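Local coordinates for tail protein, 43 kDa (Neisseria meningitidis MC58, PDB 3D37), which is of unknown function but probably forms part of the baseplate of a phage-like contractile tail, at residues E201-E206 / V303-H308; P185-C190 / V293-G298. One frame throughout, in Å; residues are numbered along the deposited sequence.

Contact 1 (E201-E206 / V303-H308); sequences ERMDIE and VIDDEH
Side chains from two strands that are not paired with each other meet here: M203 and I205 of strand 202-208 reach across to V303, D305 and H308 at the end of strand 300-305 and in the turn after it. The backbones stay well apart, 9.5 Å between CA of M203 and CA of D305, so side chains alone bridge the gap. With CG anti to the backbone N (chi1 -174°), M203 sends its chain straight across before bending at the sulfur; its methyl CE meets CG1 of V303 tip to tip at 3.9 Å. The M203 sulfur SD slides past D305 and lies 3.4 Å from OD2. Further along, CD1 of I205 sits over one face of the H308 imidazole, 4.1 Å from CE1. I282 of strand 278-285 touches both M203 and V303 and widens the apolar layer. D305 also shapes the turn: its OD1 accepts the backbone N of H308 at 3.1 Å, from well above the carboxylate plane, in an Asx motif. Residues 202-206 pair antiparallel with a strand of the second subunit, whose H78 ring meets H308. The other carboxylate oxygen, OD2, has its salt bridge with K80 of that subunit, which probably favours the ionised form of D305 beside the thioether and ties this mixed apolar and charged contact to the subunit interface.

Contact 2 (P185-C190 / V293-G298); sequences PVATLC and VLWQPG
W295 presses the far end of its indole against a row of aliphatic side chains, V186, A187 and L189, from the segment that runs into strand 187-191. The tight part gathers at one ring carbon: CH2 of W295 lies 3.9 Å from CB of A187 and 4.0 Å from CD1 of L189, with the second leucine methyl, CD2, 4.1 Å from the same CH2. L189 and W295 approach from opposite directions, and the methyls meet the indole obliquely. In W295 CG stands beside the backbone N (chi1 -61°), which carries the six-membered ring over to the strand although the CB itself is not aimed at it. Both L189 and W295 are buried, and they share V301 of strand 300-305 and L333 of strand 330-337 as further neighbours. The contact thus joins the loop between strands 278-285 and 300-305 to strand 187-191, which runs parallel to 300-305 and hydrogen-bonds with it through A187 and L189. The loop belongs to the C-terminal domain of the tail protein, one of several units probably related to the beta barrels of phage baseplate proteins. Toward V186 the packing slackens: CG2 only comes within 4.5 Å of CZ3 of W295. V293 faces V186 from the other side, but its CG1 stays 5.2 Å from CG1 of V186, even though the CA atoms of V186 and V293, 8.1 Å apart, are the nearest across the contact. V186 and V293 are both partly exposed on this looser side. Beyond the indole, the loop backbone is held by R319, whose NE donates to the carbonyl O of W295, while C190 at the other end of the strand segment is crosslinked to C198 by a disulfide.

Contacts 1 and 2 are joined through the parallel pairing of strands 187-191 and 300-305, and their centres lie about 15 Å apart. The backbone N of I304 is 2.8 Å from the carbonyl O of L189, a probable hydrogen bond, while CD1 of I304 packs 3.9 Å from CG2 of T188. Along the chain the segments alternate: 185-190 precedes 201-206, and 293-298 precedes 303-308, so two successive parts of the chain meet two later ones. Contact 1 adjoins the second subunit, whereas no other chain of the assembly touches the segments of contact 2. Neither lies at a known ligand or active site.

Contact 1 (E201-E206 / V303-H308)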
ATOM      1  N   GLU A 201      -8.927 -21.782   8.678  1.00 33.66           N
ATOM      2  CA  GLU A 201      -8.085 -20.590   8.577  1.00 35.74           C
ATOM      3  C   GLU A 201      -8.847 -19.256   8.787  1.00 35.64           C
ATOM      4  O   GLU A 201      -8.309 -18.295   9.321  1.00 33.84           O
ATOM      5  CB  GLU A 201      -7.433 -20.538   7.215  1.00 34.47           C
ATOM      6  CG  GLU A 201      -6.467 -21.673   6.975  1.00 39.20           C
ATOM      7  CD  GLU A 201      -5.824 -21.542   5.594  1.00 43.22           C
ATOM      8  OE1 GLU A 201      -6.307 -20.694   4.795  1.00 53.80           O
ATOM      9  OE2 GLU A 201      -4.850 -22.265   5.310  1.00 52.75           O
ATOM     10  N   ARG A 202     -10.128 -19.267   8.431  1.00 35.33           N
ATOM     11  CA  ARG A 202     -10.930 -18.111   8.480  1.00 36.74           C
ATOM     12  C   ARG A 202     -12.410 -18.559   8.568  1.00 35.56           C
ATOM     13  O   ARG A 202     -12.861 -19.537   7.911  1.00 33.01           O
ATOM     14  CB  ARG A 202     -10.469 -17.275   7.279  1.00 37.01           C
ATOM     15  CG  ARG A 202     -11.379 -16.385   6.745  1.00 41.58           C
ATOM     16  CD  ARG A 202     -10.738 -15.159   6.067  1.00 44.19           C
ATOM     17  NE  ARG A 202     -11.643 -14.140   6.537  1.00 51.61           N
ATOM     18  CZ  ARG A 202     -11.333 -13.136   7.350  1.00 53.87           C
ATOM     19  NH1 ARG A 202     -10.074 -12.901   7.673  1.00 53.08           N
ATOM     20  NH2 ARG A 202     -12.320 -12.347   7.792  1.00 54.17           N
ATOM     21  N   MET A 203     -13.137 -17.930   9.481  1.00 35.06           N
ATOM     22  CA  MET A 203     -14.562 -18.199   9.707  1.00 36.49           C
ATOM     23  C   MET A 203     -15.314 -16.854   9.654  1.00 35.65           C
ATOM     24  O   MET A 203     -14.933 -15.919  10.378  1.00 35.12           O
ATOM     25  CB  MET A 203     -14.747 -18.888  11.057  1.00 36.92           C
ATOM     26  CG  MET A 203     -16.181 -19.336  11.318  1.00 39.75           C
ATOM     27  SD  MET A 203     -16.239 -20.651  12.577  1.00 44.52           S
ATOM     28  CE  MET A 203     -15.625 -22.010  11.658  1.00 44.02           C
ATOM     29  N   ASP A 204     -16.279 -16.726   8.732  1.00 33.79           N
ATOM     30  CA  ASP A 204     -17.134 -15.544   8.625  1.00 33.72           C
ATOM     31  C   ASP A 204     -18.614 -15.934   8.728  1.00 31.58           C
ATOM     32  O   ASP A 204     -19.075 -16.798   8.000  1.00 30.27           O
ATOM     33  CB  ASP A 204     -16.871 -14.784   7.320  1.00 34.25           C
ATOM     34  CG  ASP A 204     -15.495 -14.148   7.274  1.00 38.19           C
ATOM     35  OD1 ASP A 204     -14.897 -13.774   8.324  1.00 45.54           O
ATOM     36  OD2 ASP A 204     -14.954 -14.083   6.164  1.00 44.01           O
ATOM     37  N   ILE A 205     -19.330 -15.342   9.665  1.00 30.07           N
ATOM     38  CA  ILE A 205     -20.743 -15.571   9.817  1.00 32.25           C
ATOM     39  C   ILE A 205     -21.521 -14.269   9.529  1.00 31.79           C
ATOM     40  O   ILE A 205     -21.119 -13.183   9.956  1.00 29.36           O
ATOM     41  CB  ILE A 205     -21.072 -16.085  11.220  1.00 31.53           C
ATOM     42  CG1 ILE A 205     -20.048 -17.166  11.622  1.00 33.89           C
ATOM     43  CG2 ILE A 205     -22.519 -16.482  11.317  1.00 30.81           C
ATOM     44  CD1 ILE A 205     -20.522 -18.092  12.674  1.00 35.92           C
ATOM     45  N   GLU A 206     -22.592 -14.404   8.757  1.00 31.71           N
ATOM     46  CA  GLU A 206     -23.476 -13.316   8.434  1.00 34.42           C
ATOM     47  C   GLU A 206     -24.914 -13.649   8.692  1.00 33.23           C
ATOM     48  O   GLU A 206     -25.422 -14.682   8.225  1.00 30.69           O
ATOM     49  CB  GLU A 206     -23.403 -12.973   6.965  1.00 35.01           C
ATOM     50  CG  GLU A 206     -22.020 -12.726   6.434  1.00 39.92           C
ATOM     51  CD  GLU A 206     -22.097 -12.475   4.946  1.00 43.44           C
ATOM     52  OE1 GLU A 206     -22.544 -11.344   4.616  1.00 54.62           O
ATOM     53  OE2 GLU A 206     -21.801 -13.415   4.122  1.00 54.21           O
ATOM     54  N   VAL A 303     -19.229 -28.787  11.768  1.00 31.02           N
ATOM     55  CA  VAL A 303     -18.347 -27.682  12.203  1.00 31.30           C
ATOM     56  C   VAL A 303     -18.331 -27.535  13.714  1.00 31.14           C
ATOM     57  O   VAL A 303     -19.397 -27.507  14.343  1.00 29.83           O
ATOM     58  CB  VAL A 303     -18.768 -26.317  11.554  1.00 31.25           C
ATOM     59  CG1 VAL A 303     -17.867 -25.136  12.042  1.00 29.14           C
ATOM     60  CG2 VAL A 303     -18.743 -26.416  10.022  1.00 31.18           C
ATOM     61  N   ILE A 304     -17.118 -27.447  14.282  1.00 32.99           N
ATOM     62  CA  ILE A 304     -16.933 -27.164  15.715  1.00 34.53           C
ATOM     63  C   ILE A 304     -16.114 -25.887  15.950  1.00 35.26           C
ATOM     64  O   ILE A 304     -14.997 -25.711  15.446  1.00 36.52           O
ATOM     65  CB  ILE A 304     -16.340 -28.370  16.512  1.00 34.55           C
ATOM     66  CG1 ILE A 304     -17.170 -29.624  16.273  1.00 33.97           C
ATOM     67  CG2 ILE A 304     -16.271 -28.066  18.057  1.00 33.99           C
ATOM     68  CD1 ILE A 304     -16.408 -30.905  16.659  1.00 35.10           C
ATOM     69  N   ASP A 305     -16.701 -24.978  16.704  1.00 36.86           N
ATOM     70  CA  ASP A 305     -15.979 -23.807  17.186  1.00 38.59           C
ATOM     71  C   ASP A 305     -16.341 -23.663  18.654  1.00 39.68           C
ATOM     72  O   ASP A 305     -17.386 -23.122  18.981  1.00 39.11           O
ATOM     73  CB  ASP A 305     -16.397 -22.573  16.391  1.00 39.04           C
ATOM     74  CG  ASP A 305     -15.620 -21.342  16.760  1.00 39.30           C
ATOM     75  OD1 ASP A 305     -15.004 -21.314  17.852  1.00 41.42           O
ATOM     76  OD2 ASP A 305     -15.569 -20.409  15.913  1.00 41.17           O
ATOM     77  N   ASP A 306     -15.482 -24.180  19.524  1.00 41.83           N
ATOM     78  CA  ASP A 306     -15.690 -24.061  20.980  1.00 43.37           C
ATOM     79  C   ASP A 306     -15.762 -22.612  21.460  1.00 44.42           C
ATOM     80  O   ASP A 306     -16.621 -22.284  22.266  1.00 45.02           O
ATOM     81  CB  ASP A 306     -14.612 -24.830  21.753  1.00 43.68           C
ATOM     82  CG  ASP A 306     -14.854 -26.361  21.756  1.00 44.12           C
ATOM     83  OD1 ASP A 306     -15.861 -26.838  21.227  1.00 39.27           O
ATOM     84  OD2 ASP A 306     -14.012 -27.092  22.314  1.00 49.45           O
ATOM     85  N   GLU A 307     -14.882 -21.747  20.961  1.00 46.06           N
ATOM     86  CA  GLU A 307     -14.930 -20.299  21.288  1.00 46.63           C
ATOM     87  C   GLU A 307     -16.330 -19.728  21.095  1.00 46.84           C
ATOM     88  O   GLU A 307     -16.857 -19.066  21.975  1.00 48.14           O
ATOM     89  CB  GLU A 307     -13.967 -19.478  20.418  1.00 46.92           C
ATOM     90  CG  GLU A 307     -12.582 -19.433  20.907  1.00 48.32           C
ATOM     91  CD  GLU A 307     -11.586 -18.795  19.904  1.00 49.07           C
ATOM     92  OE1 GLU A 307     -11.967 -17.891  19.114  1.00 49.61           O
ATOM     93  OE2 GLU A 307     -10.412 -19.245  19.915  1.00 50.52           O
ATOM     94  N   HIS A 308     -16.926 -20.010  19.952  1.00 46.50           N
ATOM     95  CA  HIS A 308     -18.238 -19.476  19.568  1.00 45.69           C
ATOM     96  C   HIS A 308     -19.433 -20.319  20.080  1.00 44.73           C
ATOM     97  O   HIS A 308     -20.584 -19.928  19.961  1.00 45.68           O
ATOM     98  CB  HIS A 308     -18.279 -19.436  18.038  1.00 46.96           C
ATOM     99  CG  HIS A 308     -19.167 -18.377  17.459  1.00 48.22           C
ATOM    100  ND1 HIS A 308     -18.662 -17.290  16.784  1.00 46.81           N
ATOM    101  CD2 HIS A 308     -20.516 -18.247  17.429  1.00 51.58           C
ATOM    102  CE1 HIS A 308     -19.659 -16.525  16.374  1.00 50.47           C
ATOM    103  NE2 HIS A 308     -20.796 -17.086  16.744  1.00 52.30           N
TER

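Contact 2 (P185-C190 / V293-G298)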
ATOM      1  N   PRO A 185     -22.097 -36.521   7.185  1.00 39.94           N
ATOM      2  CA  PRO A 185     -21.163 -35.422   6.880  1.00 39.61           C
ATOM      3  C   PRO A 185     -19.826 -35.981   6.406  1.00 39.13           C
ATOM      4  O   PRO A 185     -19.419 -37.018   6.886  1.00 38.49           O
ATOM      5  CB  PRO A 185     -21.020 -34.699   8.220  1.00 38.87           C
ATOM      6  CG  PRO A 185     -22.261 -35.080   8.997  1.00 40.39           C
ATOM      7  CD  PRO A 185     -22.624 -36.450   8.563  1.00 39.58           C
ATOM      8  N   VAL A 186     -19.125 -35.291   5.507  1.00 38.85           N
ATOM      9  CA  VAL A 186     -17.926 -35.866   4.902  1.00 38.79           C
ATOM     10  C   VAL A 186     -16.697 -35.512   5.650  1.00 37.25           C
ATOM     11  O   VAL A 186     -15.646 -36.090   5.383  1.00 37.70           O
ATOM     12  CB  VAL A 186     -17.702 -35.437   3.435  1.00 38.08           C
ATOM     13  CG1 VAL A 186     -18.818 -36.014   2.591  1.00 42.00           C
ATOM     14  CG2 VAL A 186     -17.552 -33.922   3.352  1.00 39.56           C
ATOM     15  N   ALA A 187     -16.825 -34.550   6.560  1.00 36.35           N
ATOM     16  CA  ALA A 187     -15.703 -33.964   7.244  1.00 35.53           C
ATOM     17  C   ALA A 187     -16.212 -33.243   8.488  1.00 35.65           C
ATOM     18  O   ALA A 187     -17.378 -32.851   8.550  1.00 34.50           O
ATOM     19  CB  ALA A 187     -14.978 -32.981   6.322  1.00 35.65           C
ATOM     20  N   THR A 188     -15.326 -33.140   9.475  1.00 35.67           N
ATOM     21  CA  THR A 188     -15.462 -32.304  10.633  1.00 35.97           C
ATOM     22  C   THR A 188     -14.355 -31.270  10.606  1.00 36.00           C
ATOM     23  O   THR A 188     -13.150 -31.590  10.610  1.00 36.69           O
ATOM     24  CB  THR A 188     -15.377 -33.083  11.923  1.00 36.05           C
ATOM     25  OG1 THR A 188     -16.497 -33.968  11.986  1.00 38.83           O
ATOM     26  CG2 THR A 188     -15.399 -32.138  13.111  1.00 35.54           C
ATOM     27  N   LEU A 189     -14.768 -30.010  10.536  1.00 35.59           N
ATOM     28  CA  LEU A 189     -13.829 -28.905  10.552  1.00 34.74           C
ATOM     29  C   LEU A 189     -13.962 -28.195  11.889  1.00 34.27           C
ATOM     30  O   LEU A 189     -15.047 -28.073  12.430  1.00 33.23           O
ATOM     31  CB  LEU A 189     -14.126 -27.963   9.431  1.00 34.34           C
ATOM     32  CG  LEU A 189     -14.043 -28.519   8.011  1.00 35.64           C
ATOM     33  CD1 LEU A 189     -14.494 -27.437   7.063  1.00 32.81           C
ATOM     34  CD2 LEU A 189     -12.649 -29.008   7.643  1.00 31.70           C
ATOM     35  N   CYS A 190     -12.850 -27.739  12.430  1.00 35.02           N
ATOM     36  CA  CYS A 190     -12.878 -27.059  13.714  1.00 36.34           C
ATOM     37  C   CYS A 190     -11.941 -25.864  13.740  1.00 35.56           C
ATOM     38  O   CYS A 190     -10.979 -25.763  12.967  1.00 33.56           O
ATOM     39  CB  CYS A 190     -12.622 -28.037  14.898  1.00 37.51           C
ATOM     40  SG  CYS A 190     -10.948 -28.773  15.048  1.00 44.19           S
ATOM     41  N   VAL A 293     -11.579 -36.261  -0.582  1.00 28.07           N
ATOM     42  CA  VAL A 293     -12.788 -35.828  -1.357  1.00 27.94           C
ATOM     43  C   VAL A 293     -12.632 -34.321  -1.692  1.00 27.88           C
ATOM     44  O   VAL A 293     -12.411 -33.501  -0.795  1.00 26.91           O
ATOM     45  CB  VAL A 293     -14.112 -36.119  -0.579  1.00 27.16           C
ATOM     46  CG1 VAL A 293     -15.335 -35.578  -1.287  1.00 29.73           C
ATOM     47  CG2 VAL A 293     -14.316 -37.673  -0.304  1.00 25.68           C
ATOM     48  N   LEU A 294     -12.693 -33.999  -2.981  1.00 27.74           N
ATOM     49  CA  LEU A 294     -12.792 -32.633  -3.449  1.00 28.34           C
ATOM     50  C   LEU A 294     -14.055 -31.949  -2.911  1.00 27.68           C
ATOM     51  O   LEU A 294     -15.117 -32.448  -3.080  1.00 27.48           O
ATOM     52  CB  LEU A 294     -12.751 -32.591  -4.966  1.00 28.03           C
ATOM     53  CG  LEU A 294     -11.381 -32.864  -5.546  1.00 27.38           C
ATOM     54  CD1 LEU A 294     -11.437 -33.318  -6.989  1.00 28.60           C
ATOM     55  CD2 LEU A 294     -10.435 -31.668  -5.389  1.00 23.72           C
ATOM     56  N   TRP A 295     -13.883 -30.795  -2.255  1.00 27.86           N
ATOM     57  CA  TRP A 295     -15.013 -30.004  -1.782  1.00 27.00           C
ATOM     58  C   TRP A 295     -15.917 -29.709  -2.985  1.00 26.62           C
ATOM     59  O   TRP A 295     -15.445 -29.355  -4.051  1.00 26.26           O
ATOM     60  CB  TRP A 295     -14.548 -28.693  -1.124  1.00 26.18           C
ATOM     61  CG  TRP A 295     -13.685 -28.846   0.052  1.00 24.81           C
ATOM     62  CD1 TRP A 295     -12.364 -28.559   0.123  1.00 24.24           C
ATOM     63  CD2 TRP A 295     -14.066 -29.269   1.360  1.00 24.47           C
ATOM     64  NE1 TRP A 295     -11.899 -28.765   1.368  1.00 23.32           N
ATOM     65  CE2 TRP A 295     -12.908 -29.245   2.147  1.00 23.56           C
ATOM     66  CE3 TRP A 295     -15.258 -29.721   1.928  1.00 24.38           C
ATOM     67  CZ2 TRP A 295     -12.915 -29.614   3.487  1.00 26.34           C
ATOM     68  CZ3 TRP A 295     -15.253 -30.099   3.229  1.00 24.09           C
ATOM     69  CH2 TRP A 295     -14.116 -30.024   4.003  1.00 23.43           C
ATOM     70  N   GLN A 296     -17.207 -29.874  -2.785  1.00 27.94           N
ATOM     71  CA  GLN A 296     -18.198 -29.789  -3.847  1.00 28.07           C
ATOM     72  C   GLN A 296     -19.531 -29.498  -3.211  1.00 27.15           C
ATOM     73  O   GLN A 296     -19.897 -30.133  -2.193  1.00 25.99           O
ATOM     74  CB  GLN A 296     -18.276 -31.147  -4.562  1.00 28.21           C
ATOM     75  CG  GLN A 296     -19.139 -31.172  -5.821  1.00 31.26           C
ATOM     76  CD  GLN A 296     -18.538 -30.351  -6.958  1.00 34.70           C
ATOM     77  OE1 GLN A 296     -19.293 -29.836  -7.794  1.00 42.16           O
ATOM     78  NE2 GLN A 296     -17.206 -30.243  -7.018  1.00 28.46           N
ATOM     79  N   PRO A 297     -20.324 -28.586  -3.822  1.00 27.66           N
ATOM     80  CA  PRO A 297     -21.673 -28.349  -3.229  1.00 27.27           C
ATOM     81  C   PRO A 297     -22.474 -29.625  -3.099  1.00 28.02           C
ATOM     82  O   PRO A 297     -22.379 -30.454  -3.994  1.00 27.83           O
ATOM     83  CB  PRO A 297     -22.307 -27.367  -4.227  1.00 26.50           C
ATOM     84  CG  PRO A 297     -21.116 -26.646  -4.814  1.00 27.15           C
ATOM     85  CD  PRO A 297     -20.095 -27.721  -4.988  1.00 26.81           C
ATOM     86  N   GLY A 298     -23.294 -29.768  -2.023  1.00 28.48           N
ATOM     87  CA  GLY A 298     -24.075 -30.985  -1.812  1.00 28.98           C
ATOM     88  C   GLY A 298     -23.555 -31.847  -0.690  1.00 29.95           C
ATOM     89  O   GLY A 298     -24.294 -32.673  -0.152  1.00 30.26           O
TER